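Local coordinates for protein 4-hydroxy-tetrahydrodipicolinate synthase (Methylacidiphilum fumariolicum SolV, PDB 6T3T) that probably condenses pyruvate with aspartate semialdehyde to form 4-hydroxy-tetrahydrodipicolinate, a step of lysine biosynthesis, and assembles as a tetramer built from two dimers, at residues A[9-14]-A[43-48]; A[131-136]-A[162-167]; A[181-186]-A[199-204]. One frame throughout, in Å; residues are numbered along the deposited sequence.

Interaction 1. Residues A[9-14]-A[43-48]. With SO4 (sulfate ion), chain E.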
ATOM      1  N   ALA A   9     -12.153 -25.106  -5.788  1.00 13.11           N
ATOM      2  CA  ALA A   9     -11.563 -25.207  -4.453  1.00 17.07           C
ATOM      3  C   ALA A   9     -12.713 -25.472  -3.486  1.00 17.00           C
ATOM      4  O   ALA A   9     -13.482 -24.567  -3.157  1.00 18.45           O
ATOM      5  CB  ALA A   9     -10.792 -23.939  -4.086  1.00 15.91           C
ATOM      6  N   ILE A  10     -12.886 -26.733  -3.091  1.00 16.96           N
ATOM      7  CA  ILE A  10     -14.053 -27.125  -2.314  1.00 17.80           C
ATOM      8  C   ILE A  10     -13.860 -26.771  -0.851  1.00 15.01           C
ATOM      9  O   ILE A  10     -12.743 -26.837  -0.311  1.00 18.94           O
ATOM     10  CB  ILE A  10     -14.333 -28.632  -2.469  1.00 21.08           C
ATOM     11  CG1 ILE A  10     -13.073 -29.449  -2.117  1.00 17.25           C
ATOM     12  CG2 ILE A  10     -14.806 -28.930  -3.845  1.00 19.39           C
ATOM     13  CD1 ILE A  10     -13.426 -30.837  -1.690  1.00 24.26           C
ATOM     14  N   ILE A  11     -14.975 -26.420  -0.198  1.00 16.13           N
ATOM     15  CA  ILE A  11     -15.009 -26.374   1.272  1.00 16.16           C
ATOM     16  C   ILE A  11     -14.695 -27.770   1.838  1.00 15.79           C
ATOM     17  O   ILE A  11     -14.860 -28.790   1.169  1.00 18.47           O
ATOM     18  CB  ILE A  11     -16.383 -25.892   1.763  1.00 18.87           C
ATOM     19  CG1 ILE A  11     -17.488 -26.805   1.225  1.00 21.07           C
ATOM     20  CG2 ILE A  11     -16.690 -24.462   1.296  1.00 15.76           C
ATOM     21  CD1 ILE A  11     -18.749 -26.827   2.091  1.00 15.85           C
ATOM     22  N   SER A  12     -14.280 -27.811   3.103  1.00 17.75           N
ATOM     23  CA  SER A  12     -14.203 -29.067   3.837  1.00 19.30           C
ATOM     24  C   SER A  12     -15.472 -29.109   4.673  1.00 22.97           C
ATOM     25  O   SER A  12     -15.580 -28.360   5.657  1.00 24.50           O
ATOM     26  CB  SER A  12     -12.963 -29.151   4.736  1.00 15.93           C
ATOM     27  OG  SER A  12     -11.781 -29.233   3.982  1.00 16.18           O
ATOM     28  N   PRO A  13     -16.483 -29.904   4.307  1.00 20.83           N
ATOM     29  CA  PRO A  13     -17.729 -29.885   5.083  1.00 19.67           C
ATOM     30  C   PRO A  13     -17.510 -30.539   6.439  1.00 21.91           C
ATOM     31  O   PRO A  13     -16.855 -31.576   6.543  1.00 20.87           O
ATOM     32  CB  PRO A  13     -18.721 -30.663   4.207  1.00 22.43           C
ATOM     33  CG  PRO A  13     -17.897 -31.469   3.288  1.00 23.20           C
ATOM     34  CD  PRO A  13     -16.618 -30.690   3.068  1.00 23.72           C
ATOM     35  N   PHE A  14     -17.968 -29.856   7.490  1.00 19.77           N
ATOM     36  CA  PHE A  14     -17.869 -30.358   8.850  1.00 20.63           C
ATOM     37  C   PHE A  14     -19.251 -30.611   9.423  1.00 23.58           C
ATOM     38  O   PHE A  14     -20.170 -29.804   9.236  1.00 24.37           O
ATOM     39  CB  PHE A  14     -17.155 -29.358   9.761  1.00 23.99           C
ATOM     40  CG  PHE A  14     -15.751 -29.070   9.367  1.00 26.20           C
ATOM     41  CD1 PHE A  14     -14.911 -30.081   8.939  1.00 25.00           C
ATOM     42  CD2 PHE A  14     -15.259 -27.770   9.436  1.00 21.77           C
ATOM     43  CE1 PHE A  14     -13.597 -29.795   8.606  1.00 21.81           C
ATOM     44  CE2 PHE A  14     -13.957 -27.487   9.089  1.00 21.27           C
ATOM     45  CZ  PHE A  14     -13.127 -28.503   8.668  1.00 17.92           C
ATOM     46  N   GLY A  43      -7.450 -26.735   0.205  1.00 21.98           N
ATOM     47  CA  GLY A  43      -6.746 -25.468   0.102  1.00 23.55           C
ATOM     48  C   GLY A  43      -7.241 -24.511   1.167  1.00 22.37           C
ATOM     49  O   GLY A  43      -7.743 -24.933   2.210  1.00 20.57           O
ATOM     50  N   THR A  44      -7.131 -23.200   0.888  1.00 25.33           N
ATOM     51  CA  THR A  44      -7.654 -22.183   1.814  1.00 24.94           C
ATOM     52  C   THR A  44      -9.154 -22.339   2.003  1.00 22.85           C
ATOM     53  O   THR A  44      -9.678 -22.272   3.127  1.00 22.17           O
ATOM     54  CB  THR A  44      -7.389 -20.763   1.289  1.00 25.81           C
ATOM     55  OG1 THR A  44      -6.135 -20.695   0.608  1.00 36.34           O
ATOM     56  CG2 THR A  44      -7.383 -19.787   2.418  1.00 29.72           C
ATOM     57  N   THR A  45      -9.866 -22.513   0.895  1.00 21.91           N
ATOM     58  CA  THR A  45     -11.310 -22.663   0.948  1.00 21.54           C
ATOM     59  C   THR A  45     -11.694 -23.884   1.771  1.00 19.92           C
ATOM     60  O   THR A  45     -12.747 -23.881   2.417  1.00 18.85           O
ATOM     61  CB  THR A  45     -11.882 -22.707  -0.482  1.00 18.95           C
ATOM     62  OG1 THR A  45     -11.281 -21.653  -1.263  1.00 17.68           O
ATOM     63  CG2 THR A  45     -13.425 -22.476  -0.467  1.00 17.58           C
ATOM     64  N   GLY A  46     -10.829 -24.906   1.811  1.00 22.63           N
ATOM     65  CA  GLY A  46     -11.028 -26.075   2.644  1.00 16.60           C
ATOM     66  C   GLY A  46     -10.486 -25.962   4.052  1.00 18.51           C
ATOM     67  O   GLY A  46     -10.443 -26.971   4.764  1.00 18.26           O
ATOM     68  N   GLU A  47     -10.107 -24.757   4.487  1.00 22.82           N
ATOM     69  CA  GLU A  47      -9.628 -24.526   5.855  1.00 21.78           C
ATOM     70  C   GLU A  47      -8.458 -25.446   6.217  1.00 19.21           C
ATOM     71  O   GLU A  47      -8.420 -26.047   7.295  1.00 19.51           O
ATOM     72  CB  GLU A  47     -10.773 -24.648   6.874  1.00 20.44           C
ATOM     73  CG  GLU A  47     -11.955 -23.738   6.570  1.00 17.25           C
ATOM     74  CD  GLU A  47     -13.144 -23.945   7.512  1.00 23.67           C
ATOM     75  OE1 GLU A  47     -13.035 -23.769   8.744  1.00 23.37           O
ATOM     76  OE2 GLU A  47     -14.208 -24.335   7.010  1.00 21.81           O
ATOM     77  N   SER A  48      -7.507 -25.581   5.294  1.00 22.23           N
ATOM     78  CA  SER A  48      -6.325 -26.389   5.587  1.00 23.68           C
ATOM     79  C   SER A  48      -5.641 -26.041   6.909  1.00 24.84           C
ATOM     80  O   SER A  48      -5.167 -26.978   7.572  1.00 22.15           O
ATOM     81  CB  SER A  48      -5.313 -26.331   4.431  1.00 20.56           C
ATOM     82  OG  SER A  48      -4.935 -25.020   4.056  1.00 24.68           O
TER
HETATM   83  S   SO4 E 401      -7.755 -22.256  -2.243  1.00 36.42           S
HETATM   84  O1  SO4 E 401      -8.873 -22.885  -1.532  1.00 32.91           O
HETATM   85  O2  SO4 E 401      -7.203 -23.115  -3.281  1.00 29.15           O
HETATM   86  O3  SO4 E 401      -6.647 -22.045  -1.318  1.00 35.25           O
HETATM   87  O4  SO4 E 401      -8.251 -21.023  -2.837  1.00 44.56           O
HETATM   88  O   HOH W   1     -10.114 -26.318  -1.051  1.00 18.88           O
HETATM   89  O   HOH W   2     -13.997 -25.200   4.446  1.00 16.31           O

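Interaction 2. Residues A[131-136]-A[162-167]. With SO4 (sulfate ion), chain E.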
ATOM      1  N   LEU A 131       0.953 -27.246  -9.603  1.00 21.46           N
ATOM      2  CA  LEU A 131       0.492 -25.872  -9.798  1.00 21.64           C
ATOM      3  C   LEU A 131       1.037 -25.023  -8.655  1.00 18.65           C
ATOM      4  O   LEU A 131       0.831 -25.357  -7.484  1.00 16.89           O
ATOM      5  CB  LEU A 131      -1.039 -25.802  -9.847  1.00 18.09           C
ATOM      6  CG  LEU A 131      -1.814 -26.455 -11.001  1.00 19.62           C
ATOM      7  CD1 LEU A 131      -3.293 -26.530 -10.638  1.00 20.19           C
ATOM      8  CD2 LEU A 131      -1.664 -25.676 -12.317  1.00 17.50           C
ATOM      9  N   LEU A 132       1.767 -23.965  -8.991  1.00 17.14           N
ATOM     10  CA  LEU A 132       2.154 -22.966  -8.011  1.00 18.67           C
ATOM     11  C   LEU A 132       0.930 -22.160  -7.609  1.00 20.18           C
ATOM     12  O   LEU A 132      -0.088 -22.142  -8.308  1.00 16.95           O
ATOM     13  CB  LEU A 132       3.221 -22.016  -8.578  1.00 21.12           C
ATOM     14  CG  LEU A 132       4.544 -22.612  -9.087  1.00 23.00           C
ATOM     15  CD1 LEU A 132       5.480 -21.519  -9.610  1.00 14.52           C
ATOM     16  CD2 LEU A 132       5.237 -23.476  -7.992  1.00 19.69           C
ATOM     17  N   TYR A 133       1.024 -21.473  -6.475  1.00 20.41           N
ATOM     18  CA  TYR A 133      -0.112 -20.687  -6.018  1.00 15.93           C
ATOM     19  C   TYR A 133       0.407 -19.401  -5.387  1.00 18.53           C
ATOM     20  O   TYR A 133       0.971 -19.421  -4.294  1.00 19.31           O
ATOM     21  CB  TYR A 133      -0.973 -21.514  -5.074  1.00 16.80           C
ATOM     22  CG  TYR A 133      -2.170 -20.855  -4.428  1.00 14.50           C
ATOM     23  CD1 TYR A 133      -2.704 -19.665  -4.901  1.00 20.74           C
ATOM     24  CD2 TYR A 133      -2.781 -21.463  -3.347  1.00 23.29           C
ATOM     25  CE1 TYR A 133      -3.794 -19.082  -4.286  1.00 20.09           C
ATOM     26  CE2 TYR A 133      -3.874 -20.907  -2.733  1.00 20.80           C
ATOM     27  CZ  TYR A 133      -4.378 -19.722  -3.194  1.00 23.22           C
ATOM     28  OH  TYR A 133      -5.464 -19.204  -2.540  1.00 26.19           O
ATOM     29  N   ASN A 134       0.251 -18.291  -6.105  1.00 20.15           N
ATOM     30  CA  ASN A 134       0.732 -16.991  -5.657  1.00 19.16           C
ATOM     31  C   ASN A 134      -0.433 -16.225  -5.049  1.00 17.81           C
ATOM     32  O   ASN A 134      -1.414 -15.938  -5.742  1.00 20.63           O
ATOM     33  CB  ASN A 134       1.334 -16.195  -6.802  1.00 17.79           C
ATOM     34  CG  ASN A 134       1.827 -14.854  -6.340  1.00 23.11           C
ATOM     35  OD1 ASN A 134       2.525 -14.767  -5.317  1.00 24.39           O
ATOM     36  ND2 ASN A 134       1.401 -13.790  -7.024  1.00 20.51           N
ATOM     37  N   ILE A 135      -0.339 -15.907  -3.763  1.00 19.01           N
ATOM     38  CA  ILE A 135      -1.377 -15.104  -3.119  1.00 18.67           C
ATOM     39  C   ILE A 135      -0.719 -14.225  -2.058  1.00 19.91           C
ATOM     40  O   ILE A 135      -0.699 -14.577  -0.865  1.00 19.61           O
ATOM     41  CB  ILE A 135      -2.527 -15.981  -2.568  1.00 17.95           C
ATOM     42  CG1 ILE A 135      -3.607 -15.107  -1.910  1.00 24.02           C
ATOM     43  CG2 ILE A 135      -2.036 -17.154  -1.655  1.00 16.93           C
ATOM     44  CD1 ILE A 135      -4.954 -15.753  -1.910  1.00 23.31           C
ATOM     45  N   PRO A 136      -0.148 -13.082  -2.468  1.00 16.87           N
ATOM     46  CA  PRO A 136       0.583 -12.227  -1.523  1.00 18.57           C
ATOM     47  C   PRO A 136      -0.255 -11.641  -0.395  1.00 18.31           C
ATOM     48  O   PRO A 136       0.299 -11.366   0.673  1.00 14.89           O
ATOM     49  CB  PRO A 136       1.165 -11.121  -2.429  1.00 19.34           C
ATOM     50  CG  PRO A 136       0.316 -11.111  -3.634  1.00 23.61           C
ATOM     51  CD  PRO A 136      -0.137 -12.538  -3.834  1.00 23.40           C
ATOM     52  N   LYS A 162      -1.807 -20.958 -10.083  1.00 14.16           N
ATOM     53  CA  LYS A 162      -2.993 -20.237  -9.650  1.00 15.84           C
ATOM     54  C   LYS A 162      -2.521 -18.849  -9.253  1.00 17.94           C
ATOM     55  O   LYS A 162      -1.896 -18.660  -8.207  1.00 17.70           O
ATOM     56  CB  LYS A 162      -3.673 -20.947  -8.489  1.00 18.22           C
ATOM     57  CG  LYS A 162      -4.955 -20.275  -8.021  1.00 17.74           C
ATOM     58  CD  LYS A 162      -5.408 -20.878  -6.689  1.00 20.46           C
ATOM     59  CE  LYS A 162      -6.664 -20.190  -6.164  1.00 20.12           C
ATOM     60  NZ  LYS A 162      -7.178 -20.840  -4.924  1.00 24.80           N
ATOM     61  N   GLU A 163      -2.793 -17.874 -10.099  1.00 21.29           N
ATOM     62  CA  GLU A 163      -2.340 -16.511  -9.869  1.00 20.25           C
ATOM     63  C   GLU A 163      -3.429 -15.767  -9.101  1.00 20.34           C
ATOM     64  O   GLU A 163      -4.523 -15.513  -9.621  1.00 19.66           O
ATOM     65  CB  GLU A 163      -1.987 -15.824 -11.186  1.00 18.80           C
ATOM     66  CG  GLU A 163      -1.556 -14.379 -11.021  1.00 22.13           C
ATOM     67  CD  GLU A 163      -0.456 -14.206  -9.983  1.00 21.85           C
ATOM     68  OE1 GLU A 163       0.477 -15.014  -9.932  1.00 21.95           O
ATOM     69  OE2 GLU A 163      -0.539 -13.252  -9.196  1.00 25.03           O
ATOM     70  N   ALA A 164      -3.167 -15.498  -7.825  1.00 20.00           N
ATOM     71  CA  ALA A 164      -4.113 -14.782  -6.986  1.00 17.26           C
ATOM     72  C   ALA A 164      -3.463 -13.526  -6.408  1.00 19.96           C
ATOM     73  O   ALA A 164      -3.723 -13.138  -5.268  1.00 21.13           O
ATOM     74  CB  ALA A 164      -4.673 -15.702  -5.903  1.00 19.51           C
ATOM     75  N   GLY A 165      -2.579 -12.901  -7.181  1.00 23.34           N
ATOM     76  CA  GLY A 165      -2.016 -11.633  -6.754  1.00 20.82           C
ATOM     77  C   GLY A 165      -2.903 -10.406  -6.938  1.00 25.37           C
ATOM     78  O   GLY A 165      -2.464  -9.295  -6.634  1.00 22.33           O
ATOM     79  N   GLY A 166      -4.122 -10.561  -7.454  1.00 26.39           N
ATOM     80  CA  GLY A 166      -5.005  -9.424  -7.670  1.00 23.83           C
ATOM     81  C   GLY A 166      -4.581  -8.455  -8.756  1.00 26.09           C
ATOM     82  O   GLY A 166      -5.078  -7.329  -8.800  1.00 27.27           O
ATOM     83  N   SER A 167      -3.703  -8.865  -9.660  1.00 24.35           N
ATOM     84  CA  SER A 167      -3.138  -7.979 -10.668  1.00 25.27           C
ATOM     85  C   SER A 167      -3.208  -8.675 -12.018  1.00 23.67           C
ATOM     86  O   SER A 167      -2.551  -9.707 -12.214  1.00 21.50           O
ATOM     87  CB  SER A 167      -1.689  -7.604 -10.312  1.00 23.89           C
ATOM     88  OG  SER A 167      -0.947  -7.203 -11.457  1.00 27.21           O
TER
HETATM   89  S   SO4 E 401      -7.755 -22.256  -2.243  1.00 36.42           S
HETATM   90  O1  SO4 E 401      -8.873 -22.885  -1.532  1.00 32.91           O
HETATM   91  O2  SO4 E 401      -7.203 -23.115  -3.281  1.00 29.15           O
HETATM   92  O3  SO4 E 401      -6.647 -22.045  -1.318  1.00 35.25           O
HETATM   93  O4  SO4 E 401      -8.251 -21.023  -2.837  1.00 44.56           O

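Interaction 3. Residues A[181-186]-A[199-204]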
ATOM      1  N   GLU A 181       2.694 -23.747 -23.096  1.00 27.80           N
ATOM      2  CA  GLU A 181       2.153 -24.931 -22.440  1.00 36.05           C
ATOM      3  C   GLU A 181       1.920 -24.692 -20.958  1.00 28.96           C
ATOM      4  O   GLU A 181       1.161 -25.440 -20.336  1.00 32.61           O
ATOM      5  CB  GLU A 181       3.076 -26.137 -22.631  1.00 31.34           C
ATOM      6  CG  GLU A 181       3.136 -26.690 -24.062  1.00 38.74           C
ATOM      7  CD  GLU A 181       2.046 -27.736 -24.363  1.00 42.20           C
ATOM      8  OE1 GLU A 181       1.315 -28.165 -23.427  1.00 37.41           O
ATOM      9  OE2 GLU A 181       1.949 -28.148 -25.543  1.00 40.83           O
ATOM     10  N   PHE A 182       2.561 -23.676 -20.392  1.00 26.79           N
ATOM     11  CA  PHE A 182       2.364 -23.304 -18.995  1.00 25.61           C
ATOM     12  C   PHE A 182       0.995 -22.649 -18.826  1.00 23.13           C
ATOM     13  O   PHE A 182       0.619 -21.775 -19.611  1.00 23.62           O
ATOM     14  CB  PHE A 182       3.477 -22.345 -18.578  1.00 20.48           C
ATOM     15  CG  PHE A 182       3.436 -21.936 -17.131  1.00 19.09           C
ATOM     16  CD1 PHE A 182       3.934 -22.771 -16.146  1.00 16.82           C
ATOM     17  CD2 PHE A 182       2.957 -20.695 -16.772  1.00 20.86           C
ATOM     18  CE1 PHE A 182       3.941 -22.363 -14.829  1.00 18.36           C
ATOM     19  CE2 PHE A 182       2.939 -20.289 -15.476  1.00 17.63           C
ATOM     20  CZ  PHE A 182       3.432 -21.124 -14.494  1.00 18.91           C
ATOM     21  N   SER A 183       0.238 -23.093 -17.833  1.00 20.06           N
ATOM     22  CA  SER A 183      -1.152 -22.679 -17.666  1.00 18.45           C
ATOM     23  C   SER A 183      -1.296 -21.680 -16.527  1.00 19.22           C
ATOM     24  O   SER A 183      -0.974 -21.999 -15.382  1.00 18.30           O
ATOM     25  CB  SER A 183      -2.039 -23.886 -17.410  1.00 17.44           C
ATOM     26  OG  SER A 183      -2.000 -24.728 -18.518  1.00 17.06           O
ATOM     27  N   ILE A 184      -1.765 -20.471 -16.829  1.00 17.84           N
ATOM     28  CA  ILE A 184      -2.069 -19.497 -15.789  1.00 16.61           C
ATOM     29  C   ILE A 184      -3.558 -19.554 -15.498  1.00 16.19           C
ATOM     30  O   ILE A 184      -4.381 -19.376 -16.404  1.00 18.73           O
ATOM     31  CB  ILE A 184      -1.656 -18.076 -16.181  1.00 19.44           C
ATOM     32  CG1 ILE A 184      -0.173 -18.040 -16.576  1.00 16.44           C
ATOM     33  CG2 ILE A 184      -1.954 -17.141 -14.990  1.00 16.93           C
ATOM     34  CD1 ILE A 184       0.125 -17.011 -17.648  1.00 17.44           C
ATOM     35  N   LEU A 185      -3.910 -19.782 -14.237  1.00 18.33           N
ATOM     36  CA  LEU A 185      -5.300 -19.857 -13.800  1.00 14.50           C
ATOM     37  C   LEU A 185      -5.626 -18.686 -12.884  1.00 18.34           C
ATOM     38  O   LEU A 185      -4.791 -18.255 -12.067  1.00 16.75           O
ATOM     39  CB  LEU A 185      -5.589 -21.188 -13.081  1.00 15.47           C
ATOM     40  CG  LEU A 185      -5.032 -22.414 -13.810  1.00 17.19           C
ATOM     41  CD1 LEU A 185      -4.957 -23.668 -12.902  1.00 13.29           C
ATOM     42  CD2 LEU A 185      -5.824 -22.694 -15.100  1.00 15.74           C
ATOM     43  N   SER A 186      -6.829 -18.144 -13.047  1.00 20.02           N
ATOM     44  CA  SER A 186      -7.306 -17.158 -12.090  1.00 16.93           C
ATOM     45  C   SER A 186      -7.451 -17.804 -10.722  1.00 22.34           C
ATOM     46  O   SER A 186      -7.931 -18.936 -10.595  1.00 18.61           O
ATOM     47  CB  SER A 186      -8.646 -16.576 -12.528  1.00 15.76           C
ATOM     48  OG  SER A 186      -9.054 -15.558 -11.611  1.00 21.07           O
ATOM     49  N   GLY A 199      -4.631 -13.994 -21.449  1.00 20.30           N
ATOM     50  CA  GLY A 199      -3.937 -15.265 -21.657  1.00 20.12           C
ATOM     51  C   GLY A 199      -4.085 -16.390 -20.641  1.00 21.62           C
ATOM     52  O   GLY A 199      -3.609 -17.509 -20.884  1.00 19.85           O
ATOM     53  N   ALA A 200      -4.795 -16.141 -19.543  1.00 22.31           N
ATOM     54  CA  ALA A 200      -5.150 -17.222 -18.640  1.00 14.55           C
ATOM     55  C   ALA A 200      -6.081 -18.196 -19.354  1.00 19.37           C
ATOM     56  O   ALA A 200      -6.760 -17.842 -20.325  1.00 16.11           O
ATOM     57  CB  ALA A 200      -5.798 -16.660 -17.375  1.00 15.15           C
ATOM     58  N   VAL A 201      -6.129 -19.431 -18.845  1.00 14.39           N
ATOM     59  CA  VAL A 201      -6.853 -20.506 -19.509  1.00 15.29           C
ATOM     60  C   VAL A 201      -7.822 -21.196 -18.558  1.00 14.51           C
ATOM     61  O   VAL A 201      -8.329 -22.274 -18.864  1.00 19.62           O
ATOM     62  CB  VAL A 201      -5.878 -21.522 -20.156  1.00 22.09           C
ATOM     63  CG1 VAL A 201      -5.108 -20.857 -21.347  1.00 12.96           C
ATOM     64  CG2 VAL A 201      -4.896 -22.123 -19.113  1.00 21.27           C
ATOM     65  N   GLY A 202      -8.082 -20.605 -17.402  1.00 15.41           N
ATOM     66  CA  GLY A 202      -9.058 -21.182 -16.504  1.00 14.17           C
ATOM     67  C   GLY A 202      -8.990 -20.546 -15.131  1.00 17.17           C
ATOM     68  O   GLY A 202      -8.367 -19.496 -14.931  1.00 14.49           O
ATOM     69  N   VAL A 203      -9.646 -21.210 -14.186  1.00 16.18           N
ATOM     70  CA  VAL A 203      -9.832 -20.650 -12.855  1.00 14.02           C
ATOM     71  C   VAL A 203      -9.824 -21.773 -11.830  1.00 18.25           C
ATOM     72  O   VAL A 203     -10.361 -22.855 -12.066  1.00 16.17           O
ATOM     73  CB  VAL A 203     -11.143 -19.826 -12.799  1.00 17.37           C
ATOM     74  CG1 VAL A 203     -12.379 -20.730 -13.044  1.00 13.70           C
ATOM     75  CG2 VAL A 203     -11.230 -19.060 -11.513  1.00 14.19           C
ATOM     76  N   VAL A 204      -9.183 -21.520 -10.699  1.00 14.44           N
ATOM     77  CA  VAL A 204      -9.443 -22.258  -9.480  1.00 13.56           C
ATOM     78  C   VAL A 204     -10.431 -21.410  -8.689  1.00 20.08           C
ATOM     79  O   VAL A 204     -10.065 -20.369  -8.128  1.00 16.11           O
ATOM     80  CB  VAL A 204      -8.160 -22.530  -8.688  1.00 18.43           C
ATOM     81  CG1 VAL A 204      -8.486 -23.354  -7.436  1.00 17.24           C
ATOM     82  CG2 VAL A 204      -7.126 -23.249  -9.565  1.00 11.75           C
TER
HETATM   83  O   HOH W   3      -2.076 -19.459 -19.666  1.00 16.23           O

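Interaction 1. Residues A[9-14]-A[43-48]
Thr-45 sends its side chain against Ala-9, and following it outward shows how one residue can serve a ligand and a loop together. Thr-45 CB lies 3.6 Å from Ala-9 O. There the branches part: Thr-45 CG2, anti to the backbone N, presses on that same carbonyl, 3.4 Å from Ala-9 O, while Thr-45 OG1, turned back beside the backbone N (chi1 -46°), hydrogen-bonds to sulfate O1 at 2.7 Å. Thr-45 N also bonds to O1, so hydroxyl and backbone of one residue grip a single oxygen, against which Ala-9 CB packs at 3.4 Å. Asn-249 ND2 is a further partner of OG1.

Both loops follow neighbouring strands of a TIM barrel, at the C-terminal mouth where this fold places its active sites. Thr-45 is predicted to bind pyruvate, and Thr-44, bonded to Tyr-107 of the second subunit, to take part in a proton relay; the sulfate, probably from the crystallisation liquor, occupies this pocket.

Within the type I turn Thr-44 to Glu-47, Gly-46 O accepts from Ser-12 OG at 2.7 Å, in the carbonyl plane and on a lone pair. With alanine in place of Ser-12, that carbonyl would probably lose its mate, and the two loops their one direct hydrogen bond. A water joins Ser-12 N, Thr-45 O and Glu-47 OE2, the last also salt-bridged to Lys-254. Glu-47 OE1 meets the Phe-14 ring at its edge, 3.8 Å from CE2, with carboxylate and ring planes 70° apart, while Ser-12 O sits over the centre of one ring face.

Interaction 2. Residues A[131-136]-A[162-167]
Lys-162 N donates to Leu-132 O at 2.7 Å, a rung of the parallel ladder between adjacent strands of the TIM barrel. Asn-134 N then bonds to Lys-162 O, and Ala-164 N, just past the strand end, returns to Asn-134 O at 2.8 Å. On the face carrying Asn-134 and Glu-163, the two side chains run alongside each other. Asn-134 ND2 reaches the syn lone pair of Glu-163 OE2 at 3.0 Å, nearly in the amide plane, and bonds weakly to OE1. Gly-165 N meets OE2 from above the carboxylate plane, so two donors hold that oxygen and fix the turn of the carboxylate. Asn-134 OD1 is in turn bonded to Ile-143 N.

The other face holds the predicted catalytic pair, Tyr-133 as proton donor/acceptor and Lys-162 as Schiff-base residue. Fully extended, with CG anti to the backbone N (chi1 -178°), the lysine runs beside the phenol and lays Lys-162 CD over the ring, 3.6 Å from the Tyr-133 centroid, as a CH-pi contact. Ile-135 CG2 lies over the opposite face, toward the rim, while Ala-164 CB lies in the ring plane at the edge, 3.8 Å from Tyr-133 CE1.

Interaction 3. Residues A[181-186]-A[199-204]
Ile-184 O, within strand 183-186, accepts from Val-201 N at 3.0 Å, and the N-to-C directions of strands 183-186 and 202-204 differ by 57°, a strong twist for parallel neighbours. They are the last two strands of the TIM barrel, joined by helix 192-197 in a beta-alpha-beta crossover. Two further rungs knit them: Ser-186 N to Gly-202 O at 2.8 Å, and Val-204 N to Ser-186 O at 2.9 Å. Before the ladder begins, a water accepts from Ile-184 N and donates to Gly-199 O. That glycine, with positive phi, is the C-prime residue of the Schellman motif that ends the connecting helix.

The side chains illustrate how a barrel strand divides its work between two faces. Leu-185 spreads its methyls along the partner: CD2 lies over the backbone of Gly-202, 3.8 Å from its CA, and CD1 meets Val-204 CG2 at 4.0 Å, the two side chains crossing at a slant. Gly-202 suits this place twice over, since a CB there would press on Leu-185 CD2 and, at these backbone angles, on the carbonyl O of Val-201. Val-204, beside Lys-162, is predicted to bind pyruvate. Toward the start of the strands, Val-201 CG2 leans on Ser-183 CB, whose hydroxyl is bonded to Ile-3 O.

Across the sheet from Leu-185, Ser-186 and Val-203 turn to the side of helix 192-197. Ser-186 OG is bonded to Asp-188 N, and its CB meets the valine. Standing anti to the backbone N, Val-203 CG2 is brought against Ser-186, 3.4 Å from Ser-186 O and 3.7 Å from Ser-186 CB.

Along the chain the three contacts come in series, 1, 2, 3, yet the closed barrel brings them together around one pocket. Interactions 2 and 3 have centres about 11 Å apart and share the sheet directly, since strands 158-163 and 183-186 are neighbours; Lys-162 CE packs on Val-204 CB. The centre of interaction 1 lies about 17 Å from that of interaction 2 and 21 Å from that of interaction 3, but it touches both, through Thr-44 with Tyr-133 and Ala-9 with Val-204. Strand 202-205 also pairs with strand 5-9, closing the ring. Residues predicted to act in catalysis or pyruvate binding, distant in sequence, thus converge near the sulfate.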